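Side-chain contacts in lactate racemase (Thermoanaerobacterium thermosaccharolyticum, PDB 2YJG), which catalyses the interconversion of the D- and L-isomers of lactate, using a nickel pincer cofactor that is absent from this apoprotein: residues K371-T376 against G396-I401; H174-F179 against A360-R365; K64-I69 against D88-K93; K184-G189 against A231-I236. One frame throughout, in Å; residues are numbered along the deposited sequence.

Contact 1: residues K371-T376 against G396-I401; sequences KVIMVT and GEALKI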
loop_
_atom_site.group_PDB
_atom_site.type_symbol
_atom_site.label_atom_id
_atom_site.label_comp_id
_atom_site.label_asym_id
_atom_site.label_seq_id
_atom_site.Cartn_x
_atom_site.Cartn_y
_atom_site.Cartn_z
ATOM N N LYS A 371 -10.670 2.167 -46.911
ATOM C CA LYS A 371 -9.924 3.368 -46.531
ATOM C C LYS A 371 -10.339 3.782 -45.153
ATOM O O LYS A 371 -11.522 3.678 -44.845
ATOM C CB LYS A 371 -10.285 4.517 -47.489
ATOM C CG LYS A 371 -10.056 4.184 -48.928
ATOM C CD LYS A 371 -8.654 4.343 -49.355
ATOM C CE LYS A 371 -8.455 3.699 -50.777
ATOM N NZ LYS A 371 -7.476 4.463 -51.629
ATOM N N VAL A 372 -9.401 4.256 -44.341
ATOM C CA VAL A 372 -9.719 4.755 -43.025
ATOM C C VAL A 372 -9.318 6.212 -42.969
ATOM O O VAL A 372 -8.212 6.623 -43.471
ATOM C CB VAL A 372 -9.047 3.933 -41.933
ATOM C CG1 VAL A 372 -9.294 4.546 -40.529
ATOM C CG2 VAL A 372 -9.542 2.477 -42.000
ATOM N N ILE A 373 -10.248 6.999 -42.456
ATOM C CA ILE A 373 -10.028 8.420 -42.206
ATOM C C ILE A 373 -10.067 8.629 -40.721
ATOM O O ILE A 373 -11.032 8.230 -40.056
ATOM C CB ILE A 373 -11.100 9.352 -42.888
ATOM C CG1 ILE A 373 -10.990 9.251 -44.393
ATOM C CG2 ILE A 373 -10.925 10.835 -42.431
ATOM C CD1 ILE A 373 -12.204 9.613 -45.129
ATOM N N MET A 374 -9.022 9.228 -40.162
ATOM C CA MET A 374 -9.042 9.472 -38.732
ATOM C C MET A 374 -9.230 10.987 -38.420
ATOM O O MET A 374 -8.471 11.834 -38.865
ATOM C CB MET A 374 -7.784 8.943 -38.034
ATOM C CG MET A 374 -7.545 7.450 -38.098
ATOM S SD MET A 374 -6.210 6.927 -37.000
ATOM C CE MET A 374 -7.015 6.955 -35.472
ATOM N N VAL A 375 -10.258 11.291 -37.653
ATOM C CA VAL A 375 -10.426 12.582 -36.980
ATOM C C VAL A 375 -9.727 12.462 -35.651
ATOM O O VAL A 375 -10.141 11.718 -34.769
ATOM C CB VAL A 375 -11.972 12.951 -36.800
ATOM C CG1 VAL A 375 -12.210 14.225 -35.946
ATOM C CG2 VAL A 375 -12.674 13.064 -38.203
ATOM N N THR A 376 -8.664 13.267 -35.494
ATOM C CA THR A 376 -7.718 13.103 -34.443
ATOM C C THR A 376 -6.973 14.417 -34.225
ATOM O O THR A 376 -7.026 15.267 -35.058
ATOM C CB THR A 376 -6.753 11.959 -34.803
ATOM O OG1 THR A 376 -6.065 11.586 -33.639
ATOM C CG2 THR A 376 -5.769 12.344 -35.893
ATOM N N GLY A 396 -16.976 16.869 -40.489
ATOM C CA GLY A 396 -17.327 17.472 -41.784
ATOM C C GLY A 396 -16.306 17.275 -42.883
ATOM O O GLY A 396 -16.646 16.787 -43.944
ATOM N N GLU A 397 -15.037 17.567 -42.585
ATOM C CA GLU A 397 -13.984 17.330 -43.530
ATOM C C GLU A 397 -13.824 15.843 -43.819
ATOM O O GLU A 397 -13.598 15.474 -44.934
ATOM C CB GLU A 397 -12.670 17.863 -43.007
ATOM C CG GLU A 397 -11.563 17.705 -43.998
ATOM C CD GLU A 397 -10.228 18.303 -43.539
ATOM O OE1 GLU A 397 -9.782 18.031 -42.411
ATOM O OE2 GLU A 397 -9.605 19.039 -44.337
ATOM N N ALA A 398 -13.959 15.000 -42.797
ATOM C CA ALA A 398 -13.795 13.577 -42.987
ATOM C C ALA A 398 -14.843 13.096 -43.995
ATOM O O ALA A 398 -14.534 12.350 -44.960
ATOM C CB ALA A 398 -13.871 12.834 -41.647
ATOM N N LEU A 399 -16.072 13.561 -43.815
ATOM C CA LEU A 399 -17.169 13.170 -44.731
ATOM C C LEU A 399 -16.941 13.650 -46.156
ATOM O O LEU A 399 -17.208 12.904 -47.103
ATOM C CB LEU A 399 -18.522 13.645 -44.205
ATOM C CG LEU A 399 -19.747 13.031 -44.880
ATOM C CD1 LEU A 399 -19.671 11.471 -44.858
ATOM C CD2 LEU A 399 -21.024 13.510 -44.161
ATOM N N LYS A 400 -16.448 14.880 -46.315
ATOM C CA LYS A 400 -16.112 15.395 -47.673
ATOM C C LYS A 400 -15.036 14.513 -48.346
ATOM O O LYS A 400 -15.117 14.203 -49.559
ATOM C CB LYS A 400 -15.669 16.864 -47.636
ATOM C CG LYS A 400 -14.579 17.287 -48.672
ATOM C CD LYS A 400 -13.098 17.060 -48.178
ATOM C CE LYS A 400 -12.084 18.131 -48.698
ATOM N NZ LYS A 400 -11.393 17.831 -50.027
ATOM N N ILE A 401 -14.045 14.074 -47.560
ATOM C CA ILE A 401 -12.971 13.236 -48.137
ATOM C C ILE A 401 -13.611 11.902 -48.568
ATOM O O ILE A 401 -13.437 11.481 -49.696
ATOM C CB ILE A 401 -11.760 13.024 -47.171
ATOM C CG1 ILE A 401 -10.990 14.337 -46.868
ATOM C CG2 ILE A 401 -10.769 12.050 -47.736
ATOM C CD1 ILE A 401 -10.166 14.908 -48.109
#

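Contact 2: residues H174-F179 against A360-R365; sequences HFFAGF and AQILAR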
loop_
_atom_site.group_PDB
_atom_site.type_symbol
_atom_site.label_atom_id
_atom_site.label_comp_id
_atom_site.label_asym_id
_atom_site.label_seq_id
_atom_site.Cartn_x
_atom_site.Cartn_y
_atom_site.Cartn_z
ATOM N N HIS A 174 -14.399 -8.156 -27.029
ATOM C CA HIS A 174 -12.966 -7.998 -27.352
ATOM C C HIS A 174 -12.742 -8.391 -28.793
ATOM O O HIS A 174 -13.192 -9.491 -29.253
ATOM C CB HIS A 174 -12.112 -8.812 -26.375
ATOM C CG HIS A 174 -10.657 -8.742 -26.677
ATOM N ND1 HIS A 174 -9.745 -8.021 -25.927
ATOM C CD2 HIS A 174 -9.957 -9.300 -27.691
ATOM C CE1 HIS A 174 -8.540 -8.152 -26.482
ATOM N NE2 HIS A 174 -8.655 -8.919 -27.548
ATOM N N PHE A 175 -12.039 -7.539 -29.520
ATOM C CA PHE A 175 -11.992 -7.629 -30.964
ATOM C C PHE A 175 -11.252 -8.841 -31.572
ATOM O O PHE A 175 -11.364 -9.075 -32.792
ATOM C CB PHE A 175 -11.512 -6.337 -31.584
ATOM C CG PHE A 175 -10.024 -6.009 -31.403
ATOM C CD1 PHE A 175 -9.353 -6.271 -30.209
ATOM C CD2 PHE A 175 -9.339 -5.368 -32.417
ATOM C CE1 PHE A 175 -8.050 -5.948 -30.086
ATOM C CE2 PHE A 175 -8.002 -5.013 -32.274
ATOM C CZ PHE A 175 -7.387 -5.294 -31.049
ATOM N N PHE A 176 -10.484 -9.576 -30.773
ATOM C CA PHE A 176 -10.010 -10.901 -31.265
ATOM C C PHE A 176 -10.164 -12.080 -30.318
ATOM O O PHE A 176 -10.142 -13.182 -30.790
ATOM C CB PHE A 176 -8.567 -10.839 -31.829
ATOM C CG PHE A 176 -7.538 -10.346 -30.879
ATOM C CD1 PHE A 176 -6.925 -11.223 -29.998
ATOM C CD2 PHE A 176 -7.093 -9.020 -30.930
ATOM C CE1 PHE A 176 -5.923 -10.801 -29.126
ATOM C CE2 PHE A 176 -6.083 -8.573 -30.073
ATOM C CZ PHE A 176 -5.497 -9.445 -29.163
ATOM N N ALA A 177 -10.271 -11.870 -29.011
ATOM C CA ALA A 177 -10.592 -12.932 -28.071
ATOM C C ALA A 177 -12.096 -13.122 -27.848
ATOM O O ALA A 177 -12.496 -13.961 -27.065
ATOM C CB ALA A 177 -9.924 -12.660 -26.700
ATOM N N GLY A 178 -12.920 -12.325 -28.527
ATOM C CA GLY A 178 -14.384 -12.466 -28.463
ATOM C C GLY A 178 -14.956 -11.659 -27.340
ATOM O O GLY A 178 -15.738 -10.712 -27.553
ATOM N N PHE A 179 -14.579 -12.048 -26.123
ATOM C CA PHE A 179 -14.916 -11.287 -24.922
ATOM C C PHE A 179 -13.748 -11.286 -23.965
ATOM O O PHE A 179 -12.902 -12.155 -24.019
ATOM C CB PHE A 179 -16.134 -11.906 -24.188
ATOM C CG PHE A 179 -17.377 -11.938 -24.998
ATOM C CD1 PHE A 179 -17.644 -12.961 -25.876
ATOM C CD2 PHE A 179 -18.336 -10.983 -24.795
ATOM C CE1 PHE A 179 -18.832 -12.962 -26.649
ATOM C CE2 PHE A 179 -19.527 -10.953 -25.522
ATOM C CZ PHE A 179 -19.790 -11.965 -26.464
ATOM N N ALA A 360 -0.985 -4.370 -35.453
ATOM C CA ALA A 360 -0.660 -4.004 -36.824
ATOM C C ALA A 360 -1.313 -4.933 -37.868
ATOM O O ALA A 360 -1.741 -4.486 -38.949
ATOM C CB ALA A 360 0.919 -3.918 -37.102
ATOM N N GLN A 361 -1.353 -6.228 -37.557
ATOM C CA GLN A 361 -1.901 -7.199 -38.465
ATOM C C GLN A 361 -3.386 -6.878 -38.691
ATOM O O GLN A 361 -3.902 -6.849 -39.832
ATOM C CB GLN A 361 -1.741 -8.586 -37.841
ATOM C CG GLN A 361 -2.165 -9.702 -38.789
ATOM C CD GLN A 361 -1.986 -11.094 -38.212
ATOM O OE1 GLN A 361 -1.308 -11.281 -37.191
ATOM N NE2 GLN A 361 -2.586 -12.085 -38.879
ATOM N N ILE A 362 -4.102 -6.697 -37.594
ATOM C CA ILE A 362 -5.519 -6.309 -37.715
ATOM C C ILE A 362 -5.755 -5.041 -38.444
ATOM O O ILE A 362 -6.663 -5.010 -39.307
ATOM C CB ILE A 362 -6.202 -6.300 -36.335
ATOM C CG1 ILE A 362 -6.113 -7.711 -35.820
ATOM C CG2 ILE A 362 -7.779 -5.687 -36.405
ATOM C CD1 ILE A 362 -6.407 -7.906 -34.313
ATOM N N LEU A 363 -4.979 -3.976 -38.170
ATOM C CA LEU A 363 -5.150 -2.732 -38.939
ATOM C C LEU A 363 -4.841 -2.945 -40.414
ATOM O O LEU A 363 -5.595 -2.481 -41.283
ATOM C CB LEU A 363 -4.290 -1.617 -38.349
ATOM C CG LEU A 363 -4.275 -0.255 -39.024
ATOM C CD1 LEU A 363 -5.748 0.314 -38.977
ATOM C CD2 LEU A 363 -3.262 0.711 -38.352
ATOM N N ALA A 364 -3.769 -3.711 -40.738
ATOM C CA ALA A 364 -3.509 -4.049 -42.122
ATOM C C ALA A 364 -4.690 -4.798 -42.785
ATOM O O ALA A 364 -5.042 -4.506 -43.894
ATOM C CB ALA A 364 -2.107 -4.824 -42.326
ATOM N N ARG A 365 -5.301 -5.743 -42.098
ATOM C CA ARG A 365 -6.485 -6.463 -42.626
ATOM C C ARG A 365 -7.541 -5.414 -43.045
ATOM O O ARG A 365 -8.081 -5.458 -44.159
ATOM C CB ARG A 365 -7.052 -7.427 -41.582
ATOM C CG ARG A 365 -8.239 -8.153 -42.050
ATOM C CD ARG A 365 -8.828 -8.979 -40.984
ATOM N NE ARG A 365 -9.624 -8.150 -40.053
ATOM C CZ ARG A 365 -9.756 -8.362 -38.756
ATOM N NH1 ARG A 365 -9.100 -9.345 -38.122
ATOM N NH2 ARG A 365 -10.484 -7.521 -38.047
HETATM O O HOH W 1 -10.941 -8.299 -35.293
#

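Contact 3: residues K64-I69 against D88-K93; sequences KNIVII and DEIRKK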
loop_
_atom_site.group_PDB
_atom_site.type_symbol
_atom_site.label_atom_id
_atom_site.label_comp_id
_atom_site.label_asym_id
_atom_site.label_seq_id
_atom_site.Cartn_x
_atom_site.Cartn_y
_atom_site.Cartn_z
ATOM N N LYS A 64 -6.266 -24.733 2.645
ATOM C CA LYS A 64 -5.282 -23.928 3.410
ATOM C C LYS A 64 -4.406 -22.995 2.597
ATOM O O LYS A 64 -3.440 -22.425 3.113
ATOM C CB LYS A 64 -4.387 -24.869 4.248
ATOM C CG LYS A 64 -3.336 -25.620 3.481
ATOM C CD LYS A 64 -2.773 -26.802 4.311
ATOM C CE LYS A 64 -1.755 -27.586 3.525
ATOM N NZ LYS A 64 -1.361 -28.774 4.310
ATOM N N ASN A 65 -4.653 -22.868 1.301
ATOM C CA ASN A 65 -3.820 -22.002 0.487
ATOM C C ASN A 65 -4.693 -21.651 -0.677
ATOM O O ASN A 65 -4.681 -22.345 -1.684
ATOM C CB ASN A 65 -2.523 -22.743 0.058
ATOM C CG ASN A 65 -1.569 -21.896 -0.832
ATOM O OD1 ASN A 65 -1.549 -20.648 -0.825
ATOM N ND2 ASN A 65 -0.727 -22.610 -1.584
ATOM N N ILE A 66 -5.459 -20.591 -0.516
ATOM C CA ILE A 66 -6.334 -20.053 -1.567
ATOM C C ILE A 66 -5.709 -18.871 -2.302
ATOM O O ILE A 66 -5.042 -18.041 -1.702
ATOM C CB ILE A 66 -7.675 -19.649 -0.967
ATOM C CG1 ILE A 66 -8.239 -20.842 -0.193
ATOM C CG2 ILE A 66 -8.656 -19.183 -2.042
ATOM C CD1 ILE A 66 -9.502 -20.567 0.538
ATOM N N VAL A 67 -5.882 -18.841 -3.626
ATOM C CA VAL A 67 -5.366 -17.745 -4.438
ATOM C C VAL A 67 -6.583 -17.185 -5.191
ATOM O O VAL A 67 -7.344 -17.949 -5.774
ATOM C CB VAL A 67 -4.236 -18.183 -5.420
ATOM C CG1 VAL A 67 -3.886 -17.043 -6.433
ATOM C CG2 VAL A 67 -2.961 -18.706 -4.605
ATOM N N ILE A 68 -6.791 -15.879 -5.088
ATOM C CA ILE A 68 -7.743 -15.179 -5.957
ATOM C C ILE A 68 -6.957 -14.359 -6.977
ATOM O O ILE A 68 -6.171 -13.474 -6.571
ATOM C CB ILE A 68 -8.547 -14.161 -5.225
ATOM C CG1 ILE A 68 -9.294 -14.783 -4.025
ATOM C CG2 ILE A 68 -9.571 -13.460 -6.160
ATOM C CD1 ILE A 68 -9.933 -13.726 -3.090
ATOM N N ILE A 69 -7.231 -14.586 -8.263
ATOM C CA ILE A 69 -6.591 -13.804 -9.314
ATOM C C ILE A 69 -7.478 -12.591 -9.547
ATOM O O ILE A 69 -8.719 -12.728 -9.648
ATOM C CB ILE A 69 -6.419 -14.550 -10.627
ATOM C CG1 ILE A 69 -5.540 -15.811 -10.445
ATOM C CG2 ILE A 69 -5.723 -13.623 -11.630
ATOM C CD1 ILE A 69 -5.475 -16.755 -11.682
ATOM N N ASP A 88 -15.053 -12.459 2.104
ATOM C CA ASP A 88 -16.051 -12.810 3.124
ATOM C C ASP A 88 -16.654 -14.177 2.815
ATOM O O ASP A 88 -16.766 -15.027 3.705
ATOM C CB ASP A 88 -17.134 -11.741 3.244
ATOM C CG ASP A 88 -18.020 -11.931 4.465
ATOM O OD1 ASP A 88 -17.500 -11.803 5.582
ATOM O OD2 ASP A 88 -19.232 -12.200 4.311
ATOM N N GLU A 89 -17.039 -14.393 1.556
ATOM C CA GLU A 89 -17.581 -15.688 1.102
ATOM C C GLU A 89 -16.618 -16.860 1.355
ATOM O O GLU A 89 -17.003 -17.887 1.886
ATOM C CB GLU A 89 -17.919 -15.594 -0.405
ATOM C CG GLU A 89 -18.420 -16.879 -1.072
ATOM C CD GLU A 89 -19.841 -17.299 -0.620
ATOM O OE1 GLU A 89 -20.525 -16.508 0.071
ATOM O OE2 GLU A 89 -20.263 -18.399 -1.011
ATOM N N ILE A 90 -15.365 -16.703 0.933
ATOM C CA ILE A 90 -14.299 -17.628 1.274
ATOM C C ILE A 90 -14.218 -17.945 2.788
ATOM O O ILE A 90 -13.939 -19.087 3.128
ATOM C CB ILE A 90 -12.941 -17.104 0.776
ATOM C CG1 ILE A 90 -12.851 -17.257 -0.766
ATOM C CG2 ILE A 90 -11.771 -17.845 1.432
ATOM C CD1 ILE A 90 -11.788 -16.368 -1.509
ATOM N N ARG A 91 -14.429 -16.953 3.633
ATOM C CA ARG A 91 -14.185 -17.085 5.086
ATOM C C ARG A 91 -15.400 -17.628 5.820
ATOM O O ARG A 91 -15.291 -18.041 6.991
ATOM C CB ARG A 91 -13.716 -15.761 5.681
ATOM C CG ARG A 91 -12.265 -15.452 5.238
ATOM C CD ARG A 91 -11.769 -14.039 5.672
ATOM N NE ARG A 91 -10.344 -13.919 5.423
ATOM C CZ ARG A 91 -9.700 -12.864 4.951
ATOM N NH1 ARG A 91 -10.323 -11.742 4.591
ATOM N NH2 ARG A 91 -8.385 -12.945 4.797
ATOM N N LYS A 92 -16.536 -17.688 5.125
ATOM C CA LYS A 92 -17.783 -18.066 5.780
ATOM C C LYS A 92 -17.679 -19.440 6.456
ATOM O O LYS A 92 -18.193 -19.642 7.576
ATOM C CB LYS A 92 -18.940 -18.002 4.795
ATOM C CG LYS A 92 -19.528 -16.628 4.631
ATOM C CD LYS A 92 -20.756 -16.713 3.736
ATOM C CE LYS A 92 -21.203 -15.331 3.204
ATOM N NZ LYS A 92 -22.096 -14.587 4.146
ATOM N N LYS A 93 -17.018 -20.384 5.813
ATOM C CA LYS A 93 -16.863 -21.688 6.421
ATOM C C LYS A 93 -15.381 -22.029 6.637
ATOM O O LYS A 93 -15.041 -23.171 6.856
ATOM C CB LYS A 93 -17.648 -22.747 5.622
ATOM C CG LYS A 93 -19.144 -22.537 5.611
ATOM C CD LYS A 93 -19.871 -23.643 4.758
ATOM C CE LYS A 93 -21.388 -23.740 5.042
ATOM N NZ LYS A 93 -22.022 -24.716 4.092
#

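Contact 4: residues K184-G189 against A231-I236; sequences KSILPG and ANLAFI. With EDO (1,2-ethanediol), chain F.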
loop_
_atom_site.group_PDB
_atom_site.type_symbol
_atom_site.label_atom_id
_atom_site.label_comp_id
_atom_site.label_asym_id
_atom_site.label_seq_id
_atom_site.Cartn_x
_atom_site.Cartn_y
_atom_site.Cartn_z
ATOM N N LYS A 184 -9.314 -15.631 -19.322
ATOM C CA LYS A 184 -8.233 -14.641 -19.529
ATOM C C LYS A 184 -7.445 -14.267 -18.274
ATOM O O LYS A 184 -6.323 -13.711 -18.350
ATOM C CB LYS A 184 -8.737 -13.364 -20.236
ATOM C CG LYS A 184 -8.753 -13.493 -21.734
ATOM C CD LYS A 184 -8.926 -12.162 -22.509
ATOM C CE LYS A 184 -7.629 -11.411 -22.629
ATOM N NZ LYS A 184 -7.842 -10.245 -23.494
ATOM N N SER A 185 -8.021 -14.538 -17.117
ATOM C CA SER A 185 -7.263 -14.417 -15.867
ATOM C C SER A 185 -6.040 -15.374 -15.859
ATOM O O SER A 185 -5.085 -15.126 -15.129
ATOM C CB SER A 185 -8.170 -14.658 -14.662
ATOM O OG SER A 185 -9.164 -13.648 -14.582
ATOM N N ILE A 186 -6.101 -16.480 -16.607
ATOM C CA ILE A 186 -5.003 -17.415 -16.686
ATOM C C ILE A 186 -4.084 -17.089 -17.851
ATOM O O ILE A 186 -2.912 -16.847 -17.631
ATOM C CB ILE A 186 -5.456 -18.863 -16.788
ATOM C CG1 ILE A 186 -6.493 -19.167 -15.699
ATOM C CG2 ILE A 186 -4.236 -19.808 -16.861
ATOM C CD1 ILE A 186 -5.972 -19.118 -14.220
ATOM N N LEU A 187 -4.623 -17.061 -19.075
ATOM C CA LEU A 187 -3.825 -16.760 -20.251
ATOM C C LEU A 187 -4.573 -15.639 -20.998
ATOM O O LEU A 187 -5.663 -15.859 -21.500
ATOM C CB LEU A 187 -3.678 -18.014 -21.116
ATOM C CG LEU A 187 -2.916 -17.939 -22.438
ATOM C CD1 LEU A 187 -1.459 -17.569 -22.235
ATOM C CD2 LEU A 187 -3.071 -19.233 -23.284
ATOM N N PRO A 188 -4.016 -14.413 -21.018
ATOM C CA PRO A 188 -2.664 -14.076 -20.629
ATOM C C PRO A 188 -2.360 -13.744 -19.159
ATOM O O PRO A 188 -1.181 -13.566 -18.809
ATOM C CB PRO A 188 -2.377 -12.870 -21.506
ATOM C CG PRO A 188 -3.790 -12.125 -21.613
ATOM C CD PRO A 188 -4.803 -13.223 -21.429
ATOM N N GLY A 189 -3.366 -13.613 -18.307
ATOM C CA GLY A 189 -3.221 -12.855 -17.078
ATOM C C GLY A 189 -2.074 -13.220 -16.146
ATOM O O GLY A 189 -1.393 -12.324 -15.596
ATOM N N ALA A 231 -4.923 -25.147 -15.319
ATOM C CA ALA A 231 -4.643 -24.388 -14.094
ATOM C C ALA A 231 -5.537 -24.720 -12.918
ATOM O O ALA A 231 -5.320 -24.137 -11.840
ATOM C CB ALA A 231 -4.778 -22.879 -14.389
ATOM N N ASN A 232 -6.581 -25.521 -13.152
ATOM C CA ASN A 232 -7.633 -25.860 -12.160
ATOM C C ASN A 232 -8.311 -24.594 -11.576
ATOM O O ASN A 232 -8.615 -24.515 -10.400
ATOM C CB ASN A 232 -7.080 -26.782 -11.023
ATOM C CG ASN A 232 -6.479 -28.118 -11.570
ATOM O OD1 ASN A 232 -5.263 -28.402 -11.452
ATOM N ND2 ASN A 232 -7.334 -28.897 -12.211
ATOM N N LEU A 233 -8.581 -23.618 -12.443
ATOM C CA LEU A 233 -9.472 -22.515 -12.102
ATOM C C LEU A 233 -10.854 -23.045 -11.753
ATOM O O LEU A 233 -11.635 -23.503 -12.604
ATOM C CB LEU A 233 -9.514 -21.463 -13.264
ATOM C CG LEU A 233 -10.342 -20.196 -13.056
ATOM C CD1 LEU A 233 -9.834 -19.385 -11.827
ATOM C CD2 LEU A 233 -10.335 -19.296 -14.334
ATOM N N ALA A 234 -11.180 -22.955 -10.472
ATOM C CA ALA A 234 -12.324 -23.650 -9.887
ATOM C C ALA A 234 -13.578 -22.794 -9.716
ATOM O O ALA A 234 -14.707 -23.288 -9.626
ATOM C CB ALA A 234 -11.891 -24.217 -8.525
ATOM N N PHE A 235 -13.401 -21.488 -9.680
ATOM C CA PHE A 235 -14.506 -20.554 -9.461
ATOM C C PHE A 235 -14.084 -19.172 -9.990
ATOM O O PHE A 235 -12.924 -18.749 -9.778
ATOM C CB PHE A 235 -14.811 -20.468 -7.959
ATOM C CG PHE A 235 -16.070 -19.754 -7.612
ATOM C CD1 PHE A 235 -16.087 -18.380 -7.412
ATOM C CD2 PHE A 235 -17.243 -20.461 -7.408
ATOM C CE1 PHE A 235 -17.258 -17.750 -7.064
ATOM C CE2 PHE A 235 -18.369 -19.841 -7.066
ATOM C CZ PHE A 235 -18.376 -18.493 -6.855
ATOM N N ILE A 236 -15.042 -18.500 -10.646
ATOM C CA ILE A 236 -14.897 -17.096 -11.040
ATOM C C ILE A 236 -16.063 -16.206 -10.541
ATOM O O ILE A 236 -17.184 -16.712 -10.224
ATOM C CB ILE A 236 -14.715 -16.958 -12.559
ATOM C CG1 ILE A 236 -16.044 -17.178 -13.297
ATOM C CG2 ILE A 236 -13.542 -17.886 -13.068
ATOM C CD1 ILE A 236 -15.973 -16.777 -14.826
HETATM C C1 EDO F . -4.926 -7.856 -24.310
HETATM O O1 EDO F . -5.501 -9.003 -23.674
HETATM C C2 EDO F . -4.969 -8.001 -25.813
HETATM O O2 EDO F . -3.646 -7.803 -26.320
#

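Contact 1: residues K371-T376 against G396-I401
A398 fits its lone methyl between two branched side chains of the strand. Its CB is 3.6 Å from I373 CG2 and 3.7 Å from V375 CG2, so I373 and V375, two residues apart on the strand, both touch it. I373 does most of the work. Its chi1 of -65° sets CG1 beside the backbone N, which leaves CG2 anti to that N, over A398, while the longer arm lays CD1 against the helix backbone, 3.6 Å from A398 O. The same CD1 reaches I401, where its distance to I401 CG2 is 3.8 Å; these two isoleucines cross obliquely. This is the tight side, and A392 of the adjacent strand 390-392 also touches I373, V375 and A398.

Toward I401 the packing opens out. Only the base and CG2 of that residue touch the strand, because its CG1-CD1 arm leads away to a partly exposed position, and K400 next to it is exposed. The helix runs nearly antiparallel to the strand, at 165° with the short axes 8.8 Å apart, as a layer over one face of the parallel sheet of the C-terminal domain. On the opposite face M374 packs against helix 293-305. Between 371-376 and 396-401 the contact is wholly apolar, with no polar pair to direct it, so shape fit and burial of hydrocarbon are what this pair contributes to the packing of helix on strand.

Contact 2: residues H174-F179 against A360-R365
I362 pushes its CD1 methyl against two phenylalanine rings at once. CD1 is 3.6 Å from F176 CD2 and 3.9 Å from F175 CE2, approaching both rings at a slant. The side chains of F176 and I362 cross at about a right angle, whereas F175 is met more obliquely and also has I362 CG2 within 4.2 Å of its CE2. Both phenylalanines hold CG between the backbone N and the carbonyl carbon (chi1 72° for F175, 58° for F176), an uncommon, crowded position that brings consecutive rings together on the side facing the helix. There F176 CD2 stands 3.3 Å above the F175 plane, near the rim. On a face of F176 lies the imidazole of H174, its NE2 3.4 Å above the plane and over the ring centre.

A water gives the contact its polar part. It donates to F175 O at 2.7 Å and accepts from R365 NH2 at 2.9 Å, lying at the edge of the guanidinium group and in its plane. E304 supplies that NH2 with a salt bridge as well.

The contact joins the N-terminal domain to helix 357-369 of the C-terminal domain, beside the probable active site. H174 is assigned by similarity as a proton donor/acceptor, F176 also meets H200, a probable nickel ligand, and F175 lies near K298, a probable substrate residue. The chemistry is consistent with the two rings, backed by I362, helping to hold the imidazole in place, while the water between R365 and the F175 carbonyl adds a polar link between the two domains.

Contact 3: residues K64-I69 against D88-K93
I90 meets I66 and I68 inside a beta-alpha-beta unit, strand 66-71, helix 79-91 and strand 99-104, in the N-terminal domain; it alone carries the helix side of the contact. Along 88-93, D88 comes first, on the exposed side of the helix, where its OD2 makes a long salt bridge of 3.7 Å with K92 NZ. E89 spends both carboxylate oxygens on the neighbouring short helix and its approach, OE1 on R55 and OE2 on the N of Q57.

I90 then faces the sheet. Its CG2 is 3.7 Å from I66 CD1, the two side chains lying alongside and pointing opposite ways. CG1, anti to the carbonyl carbon (chi1 -74°), carries CD1 over to the other strand residue, so the two branches of I90 touch two different strand residues: CD1 lies 3.6 Å from I68 CD1 and 3.9 Å from I68 CG1. V99 of the next strand packs on both I68 and I90.

R91 makes no contact with the strand; its NH1 forms a salt bridge with E128, one of the residues at the magnesium site seen in this crystal, and past K92 the segment finishes with K93, whose NZ forms a salt bridge with D58 OD1.

Contact 4: residues K184-G189 against A231-I236
I186 and A231 bring the two backbones to 7.4 Å between their CA atoms, where a loop following a short 3-10 turn passes the end of helix 219-230; there the chain leaves the helix through a Schellman motif, N232 taking positive phi (56°). The loop is itself tightly folded: G189 N donates to K184 O at 3.0 Å, and the peptide between L187 and P188 is cis.

I186 is the side chain that spans the gap. CD1 and CG2 rest side by side on the methyl of A231, at 3.9 Å and 4.0 Å from its CB. Its CG1 is 4.1 Å from L233 CD2, where the leucine comes in from the other direction and overlaps it flank to flank. These are ordinary van der Waals distances, and I69 and L165 of the sheet, with A227 of the helix, complete the apolar pocket.

K184 turns away from this core. Its chain bends at chi3 (81°), and NZ donates to O1 of an ethanediol at 2.7 Å, a molecule probably left from crystallisation. By similarity K184 is where the nickel pincer nucleotide is covalently attached; I186, two residues on, packs the loop that probably carries the cofactor in the mature enzyme against helix 219-230 and the sheet of the N-terminal domain.

Overall arrangement
From the N terminus, contact 3 closes first, folding helix 79-91 back on strand 66-71. Contact 2 opens at 174-179 and does not close until 360-365, a span that bridges the N-terminal and C-terminal domains; contact 4 opens and closes within it, joining loop 184-189, the probable cofactor attachment site, to 231-236, where helix 219-230 gives way to the next strand. Contact 1 comes last, in the C-terminal sheet, soon after helix 357-369 passes into strand 371-375. None cross. Contacts 3 and 4 meet where I69 CD1 is 3.5 Å from I186 CD1, and contacts 2 and 4 where H174 CE1 is 3.7 Å from K184 NZ. Contact 1 lies far off, its centre about 52 Å from that of contact 3.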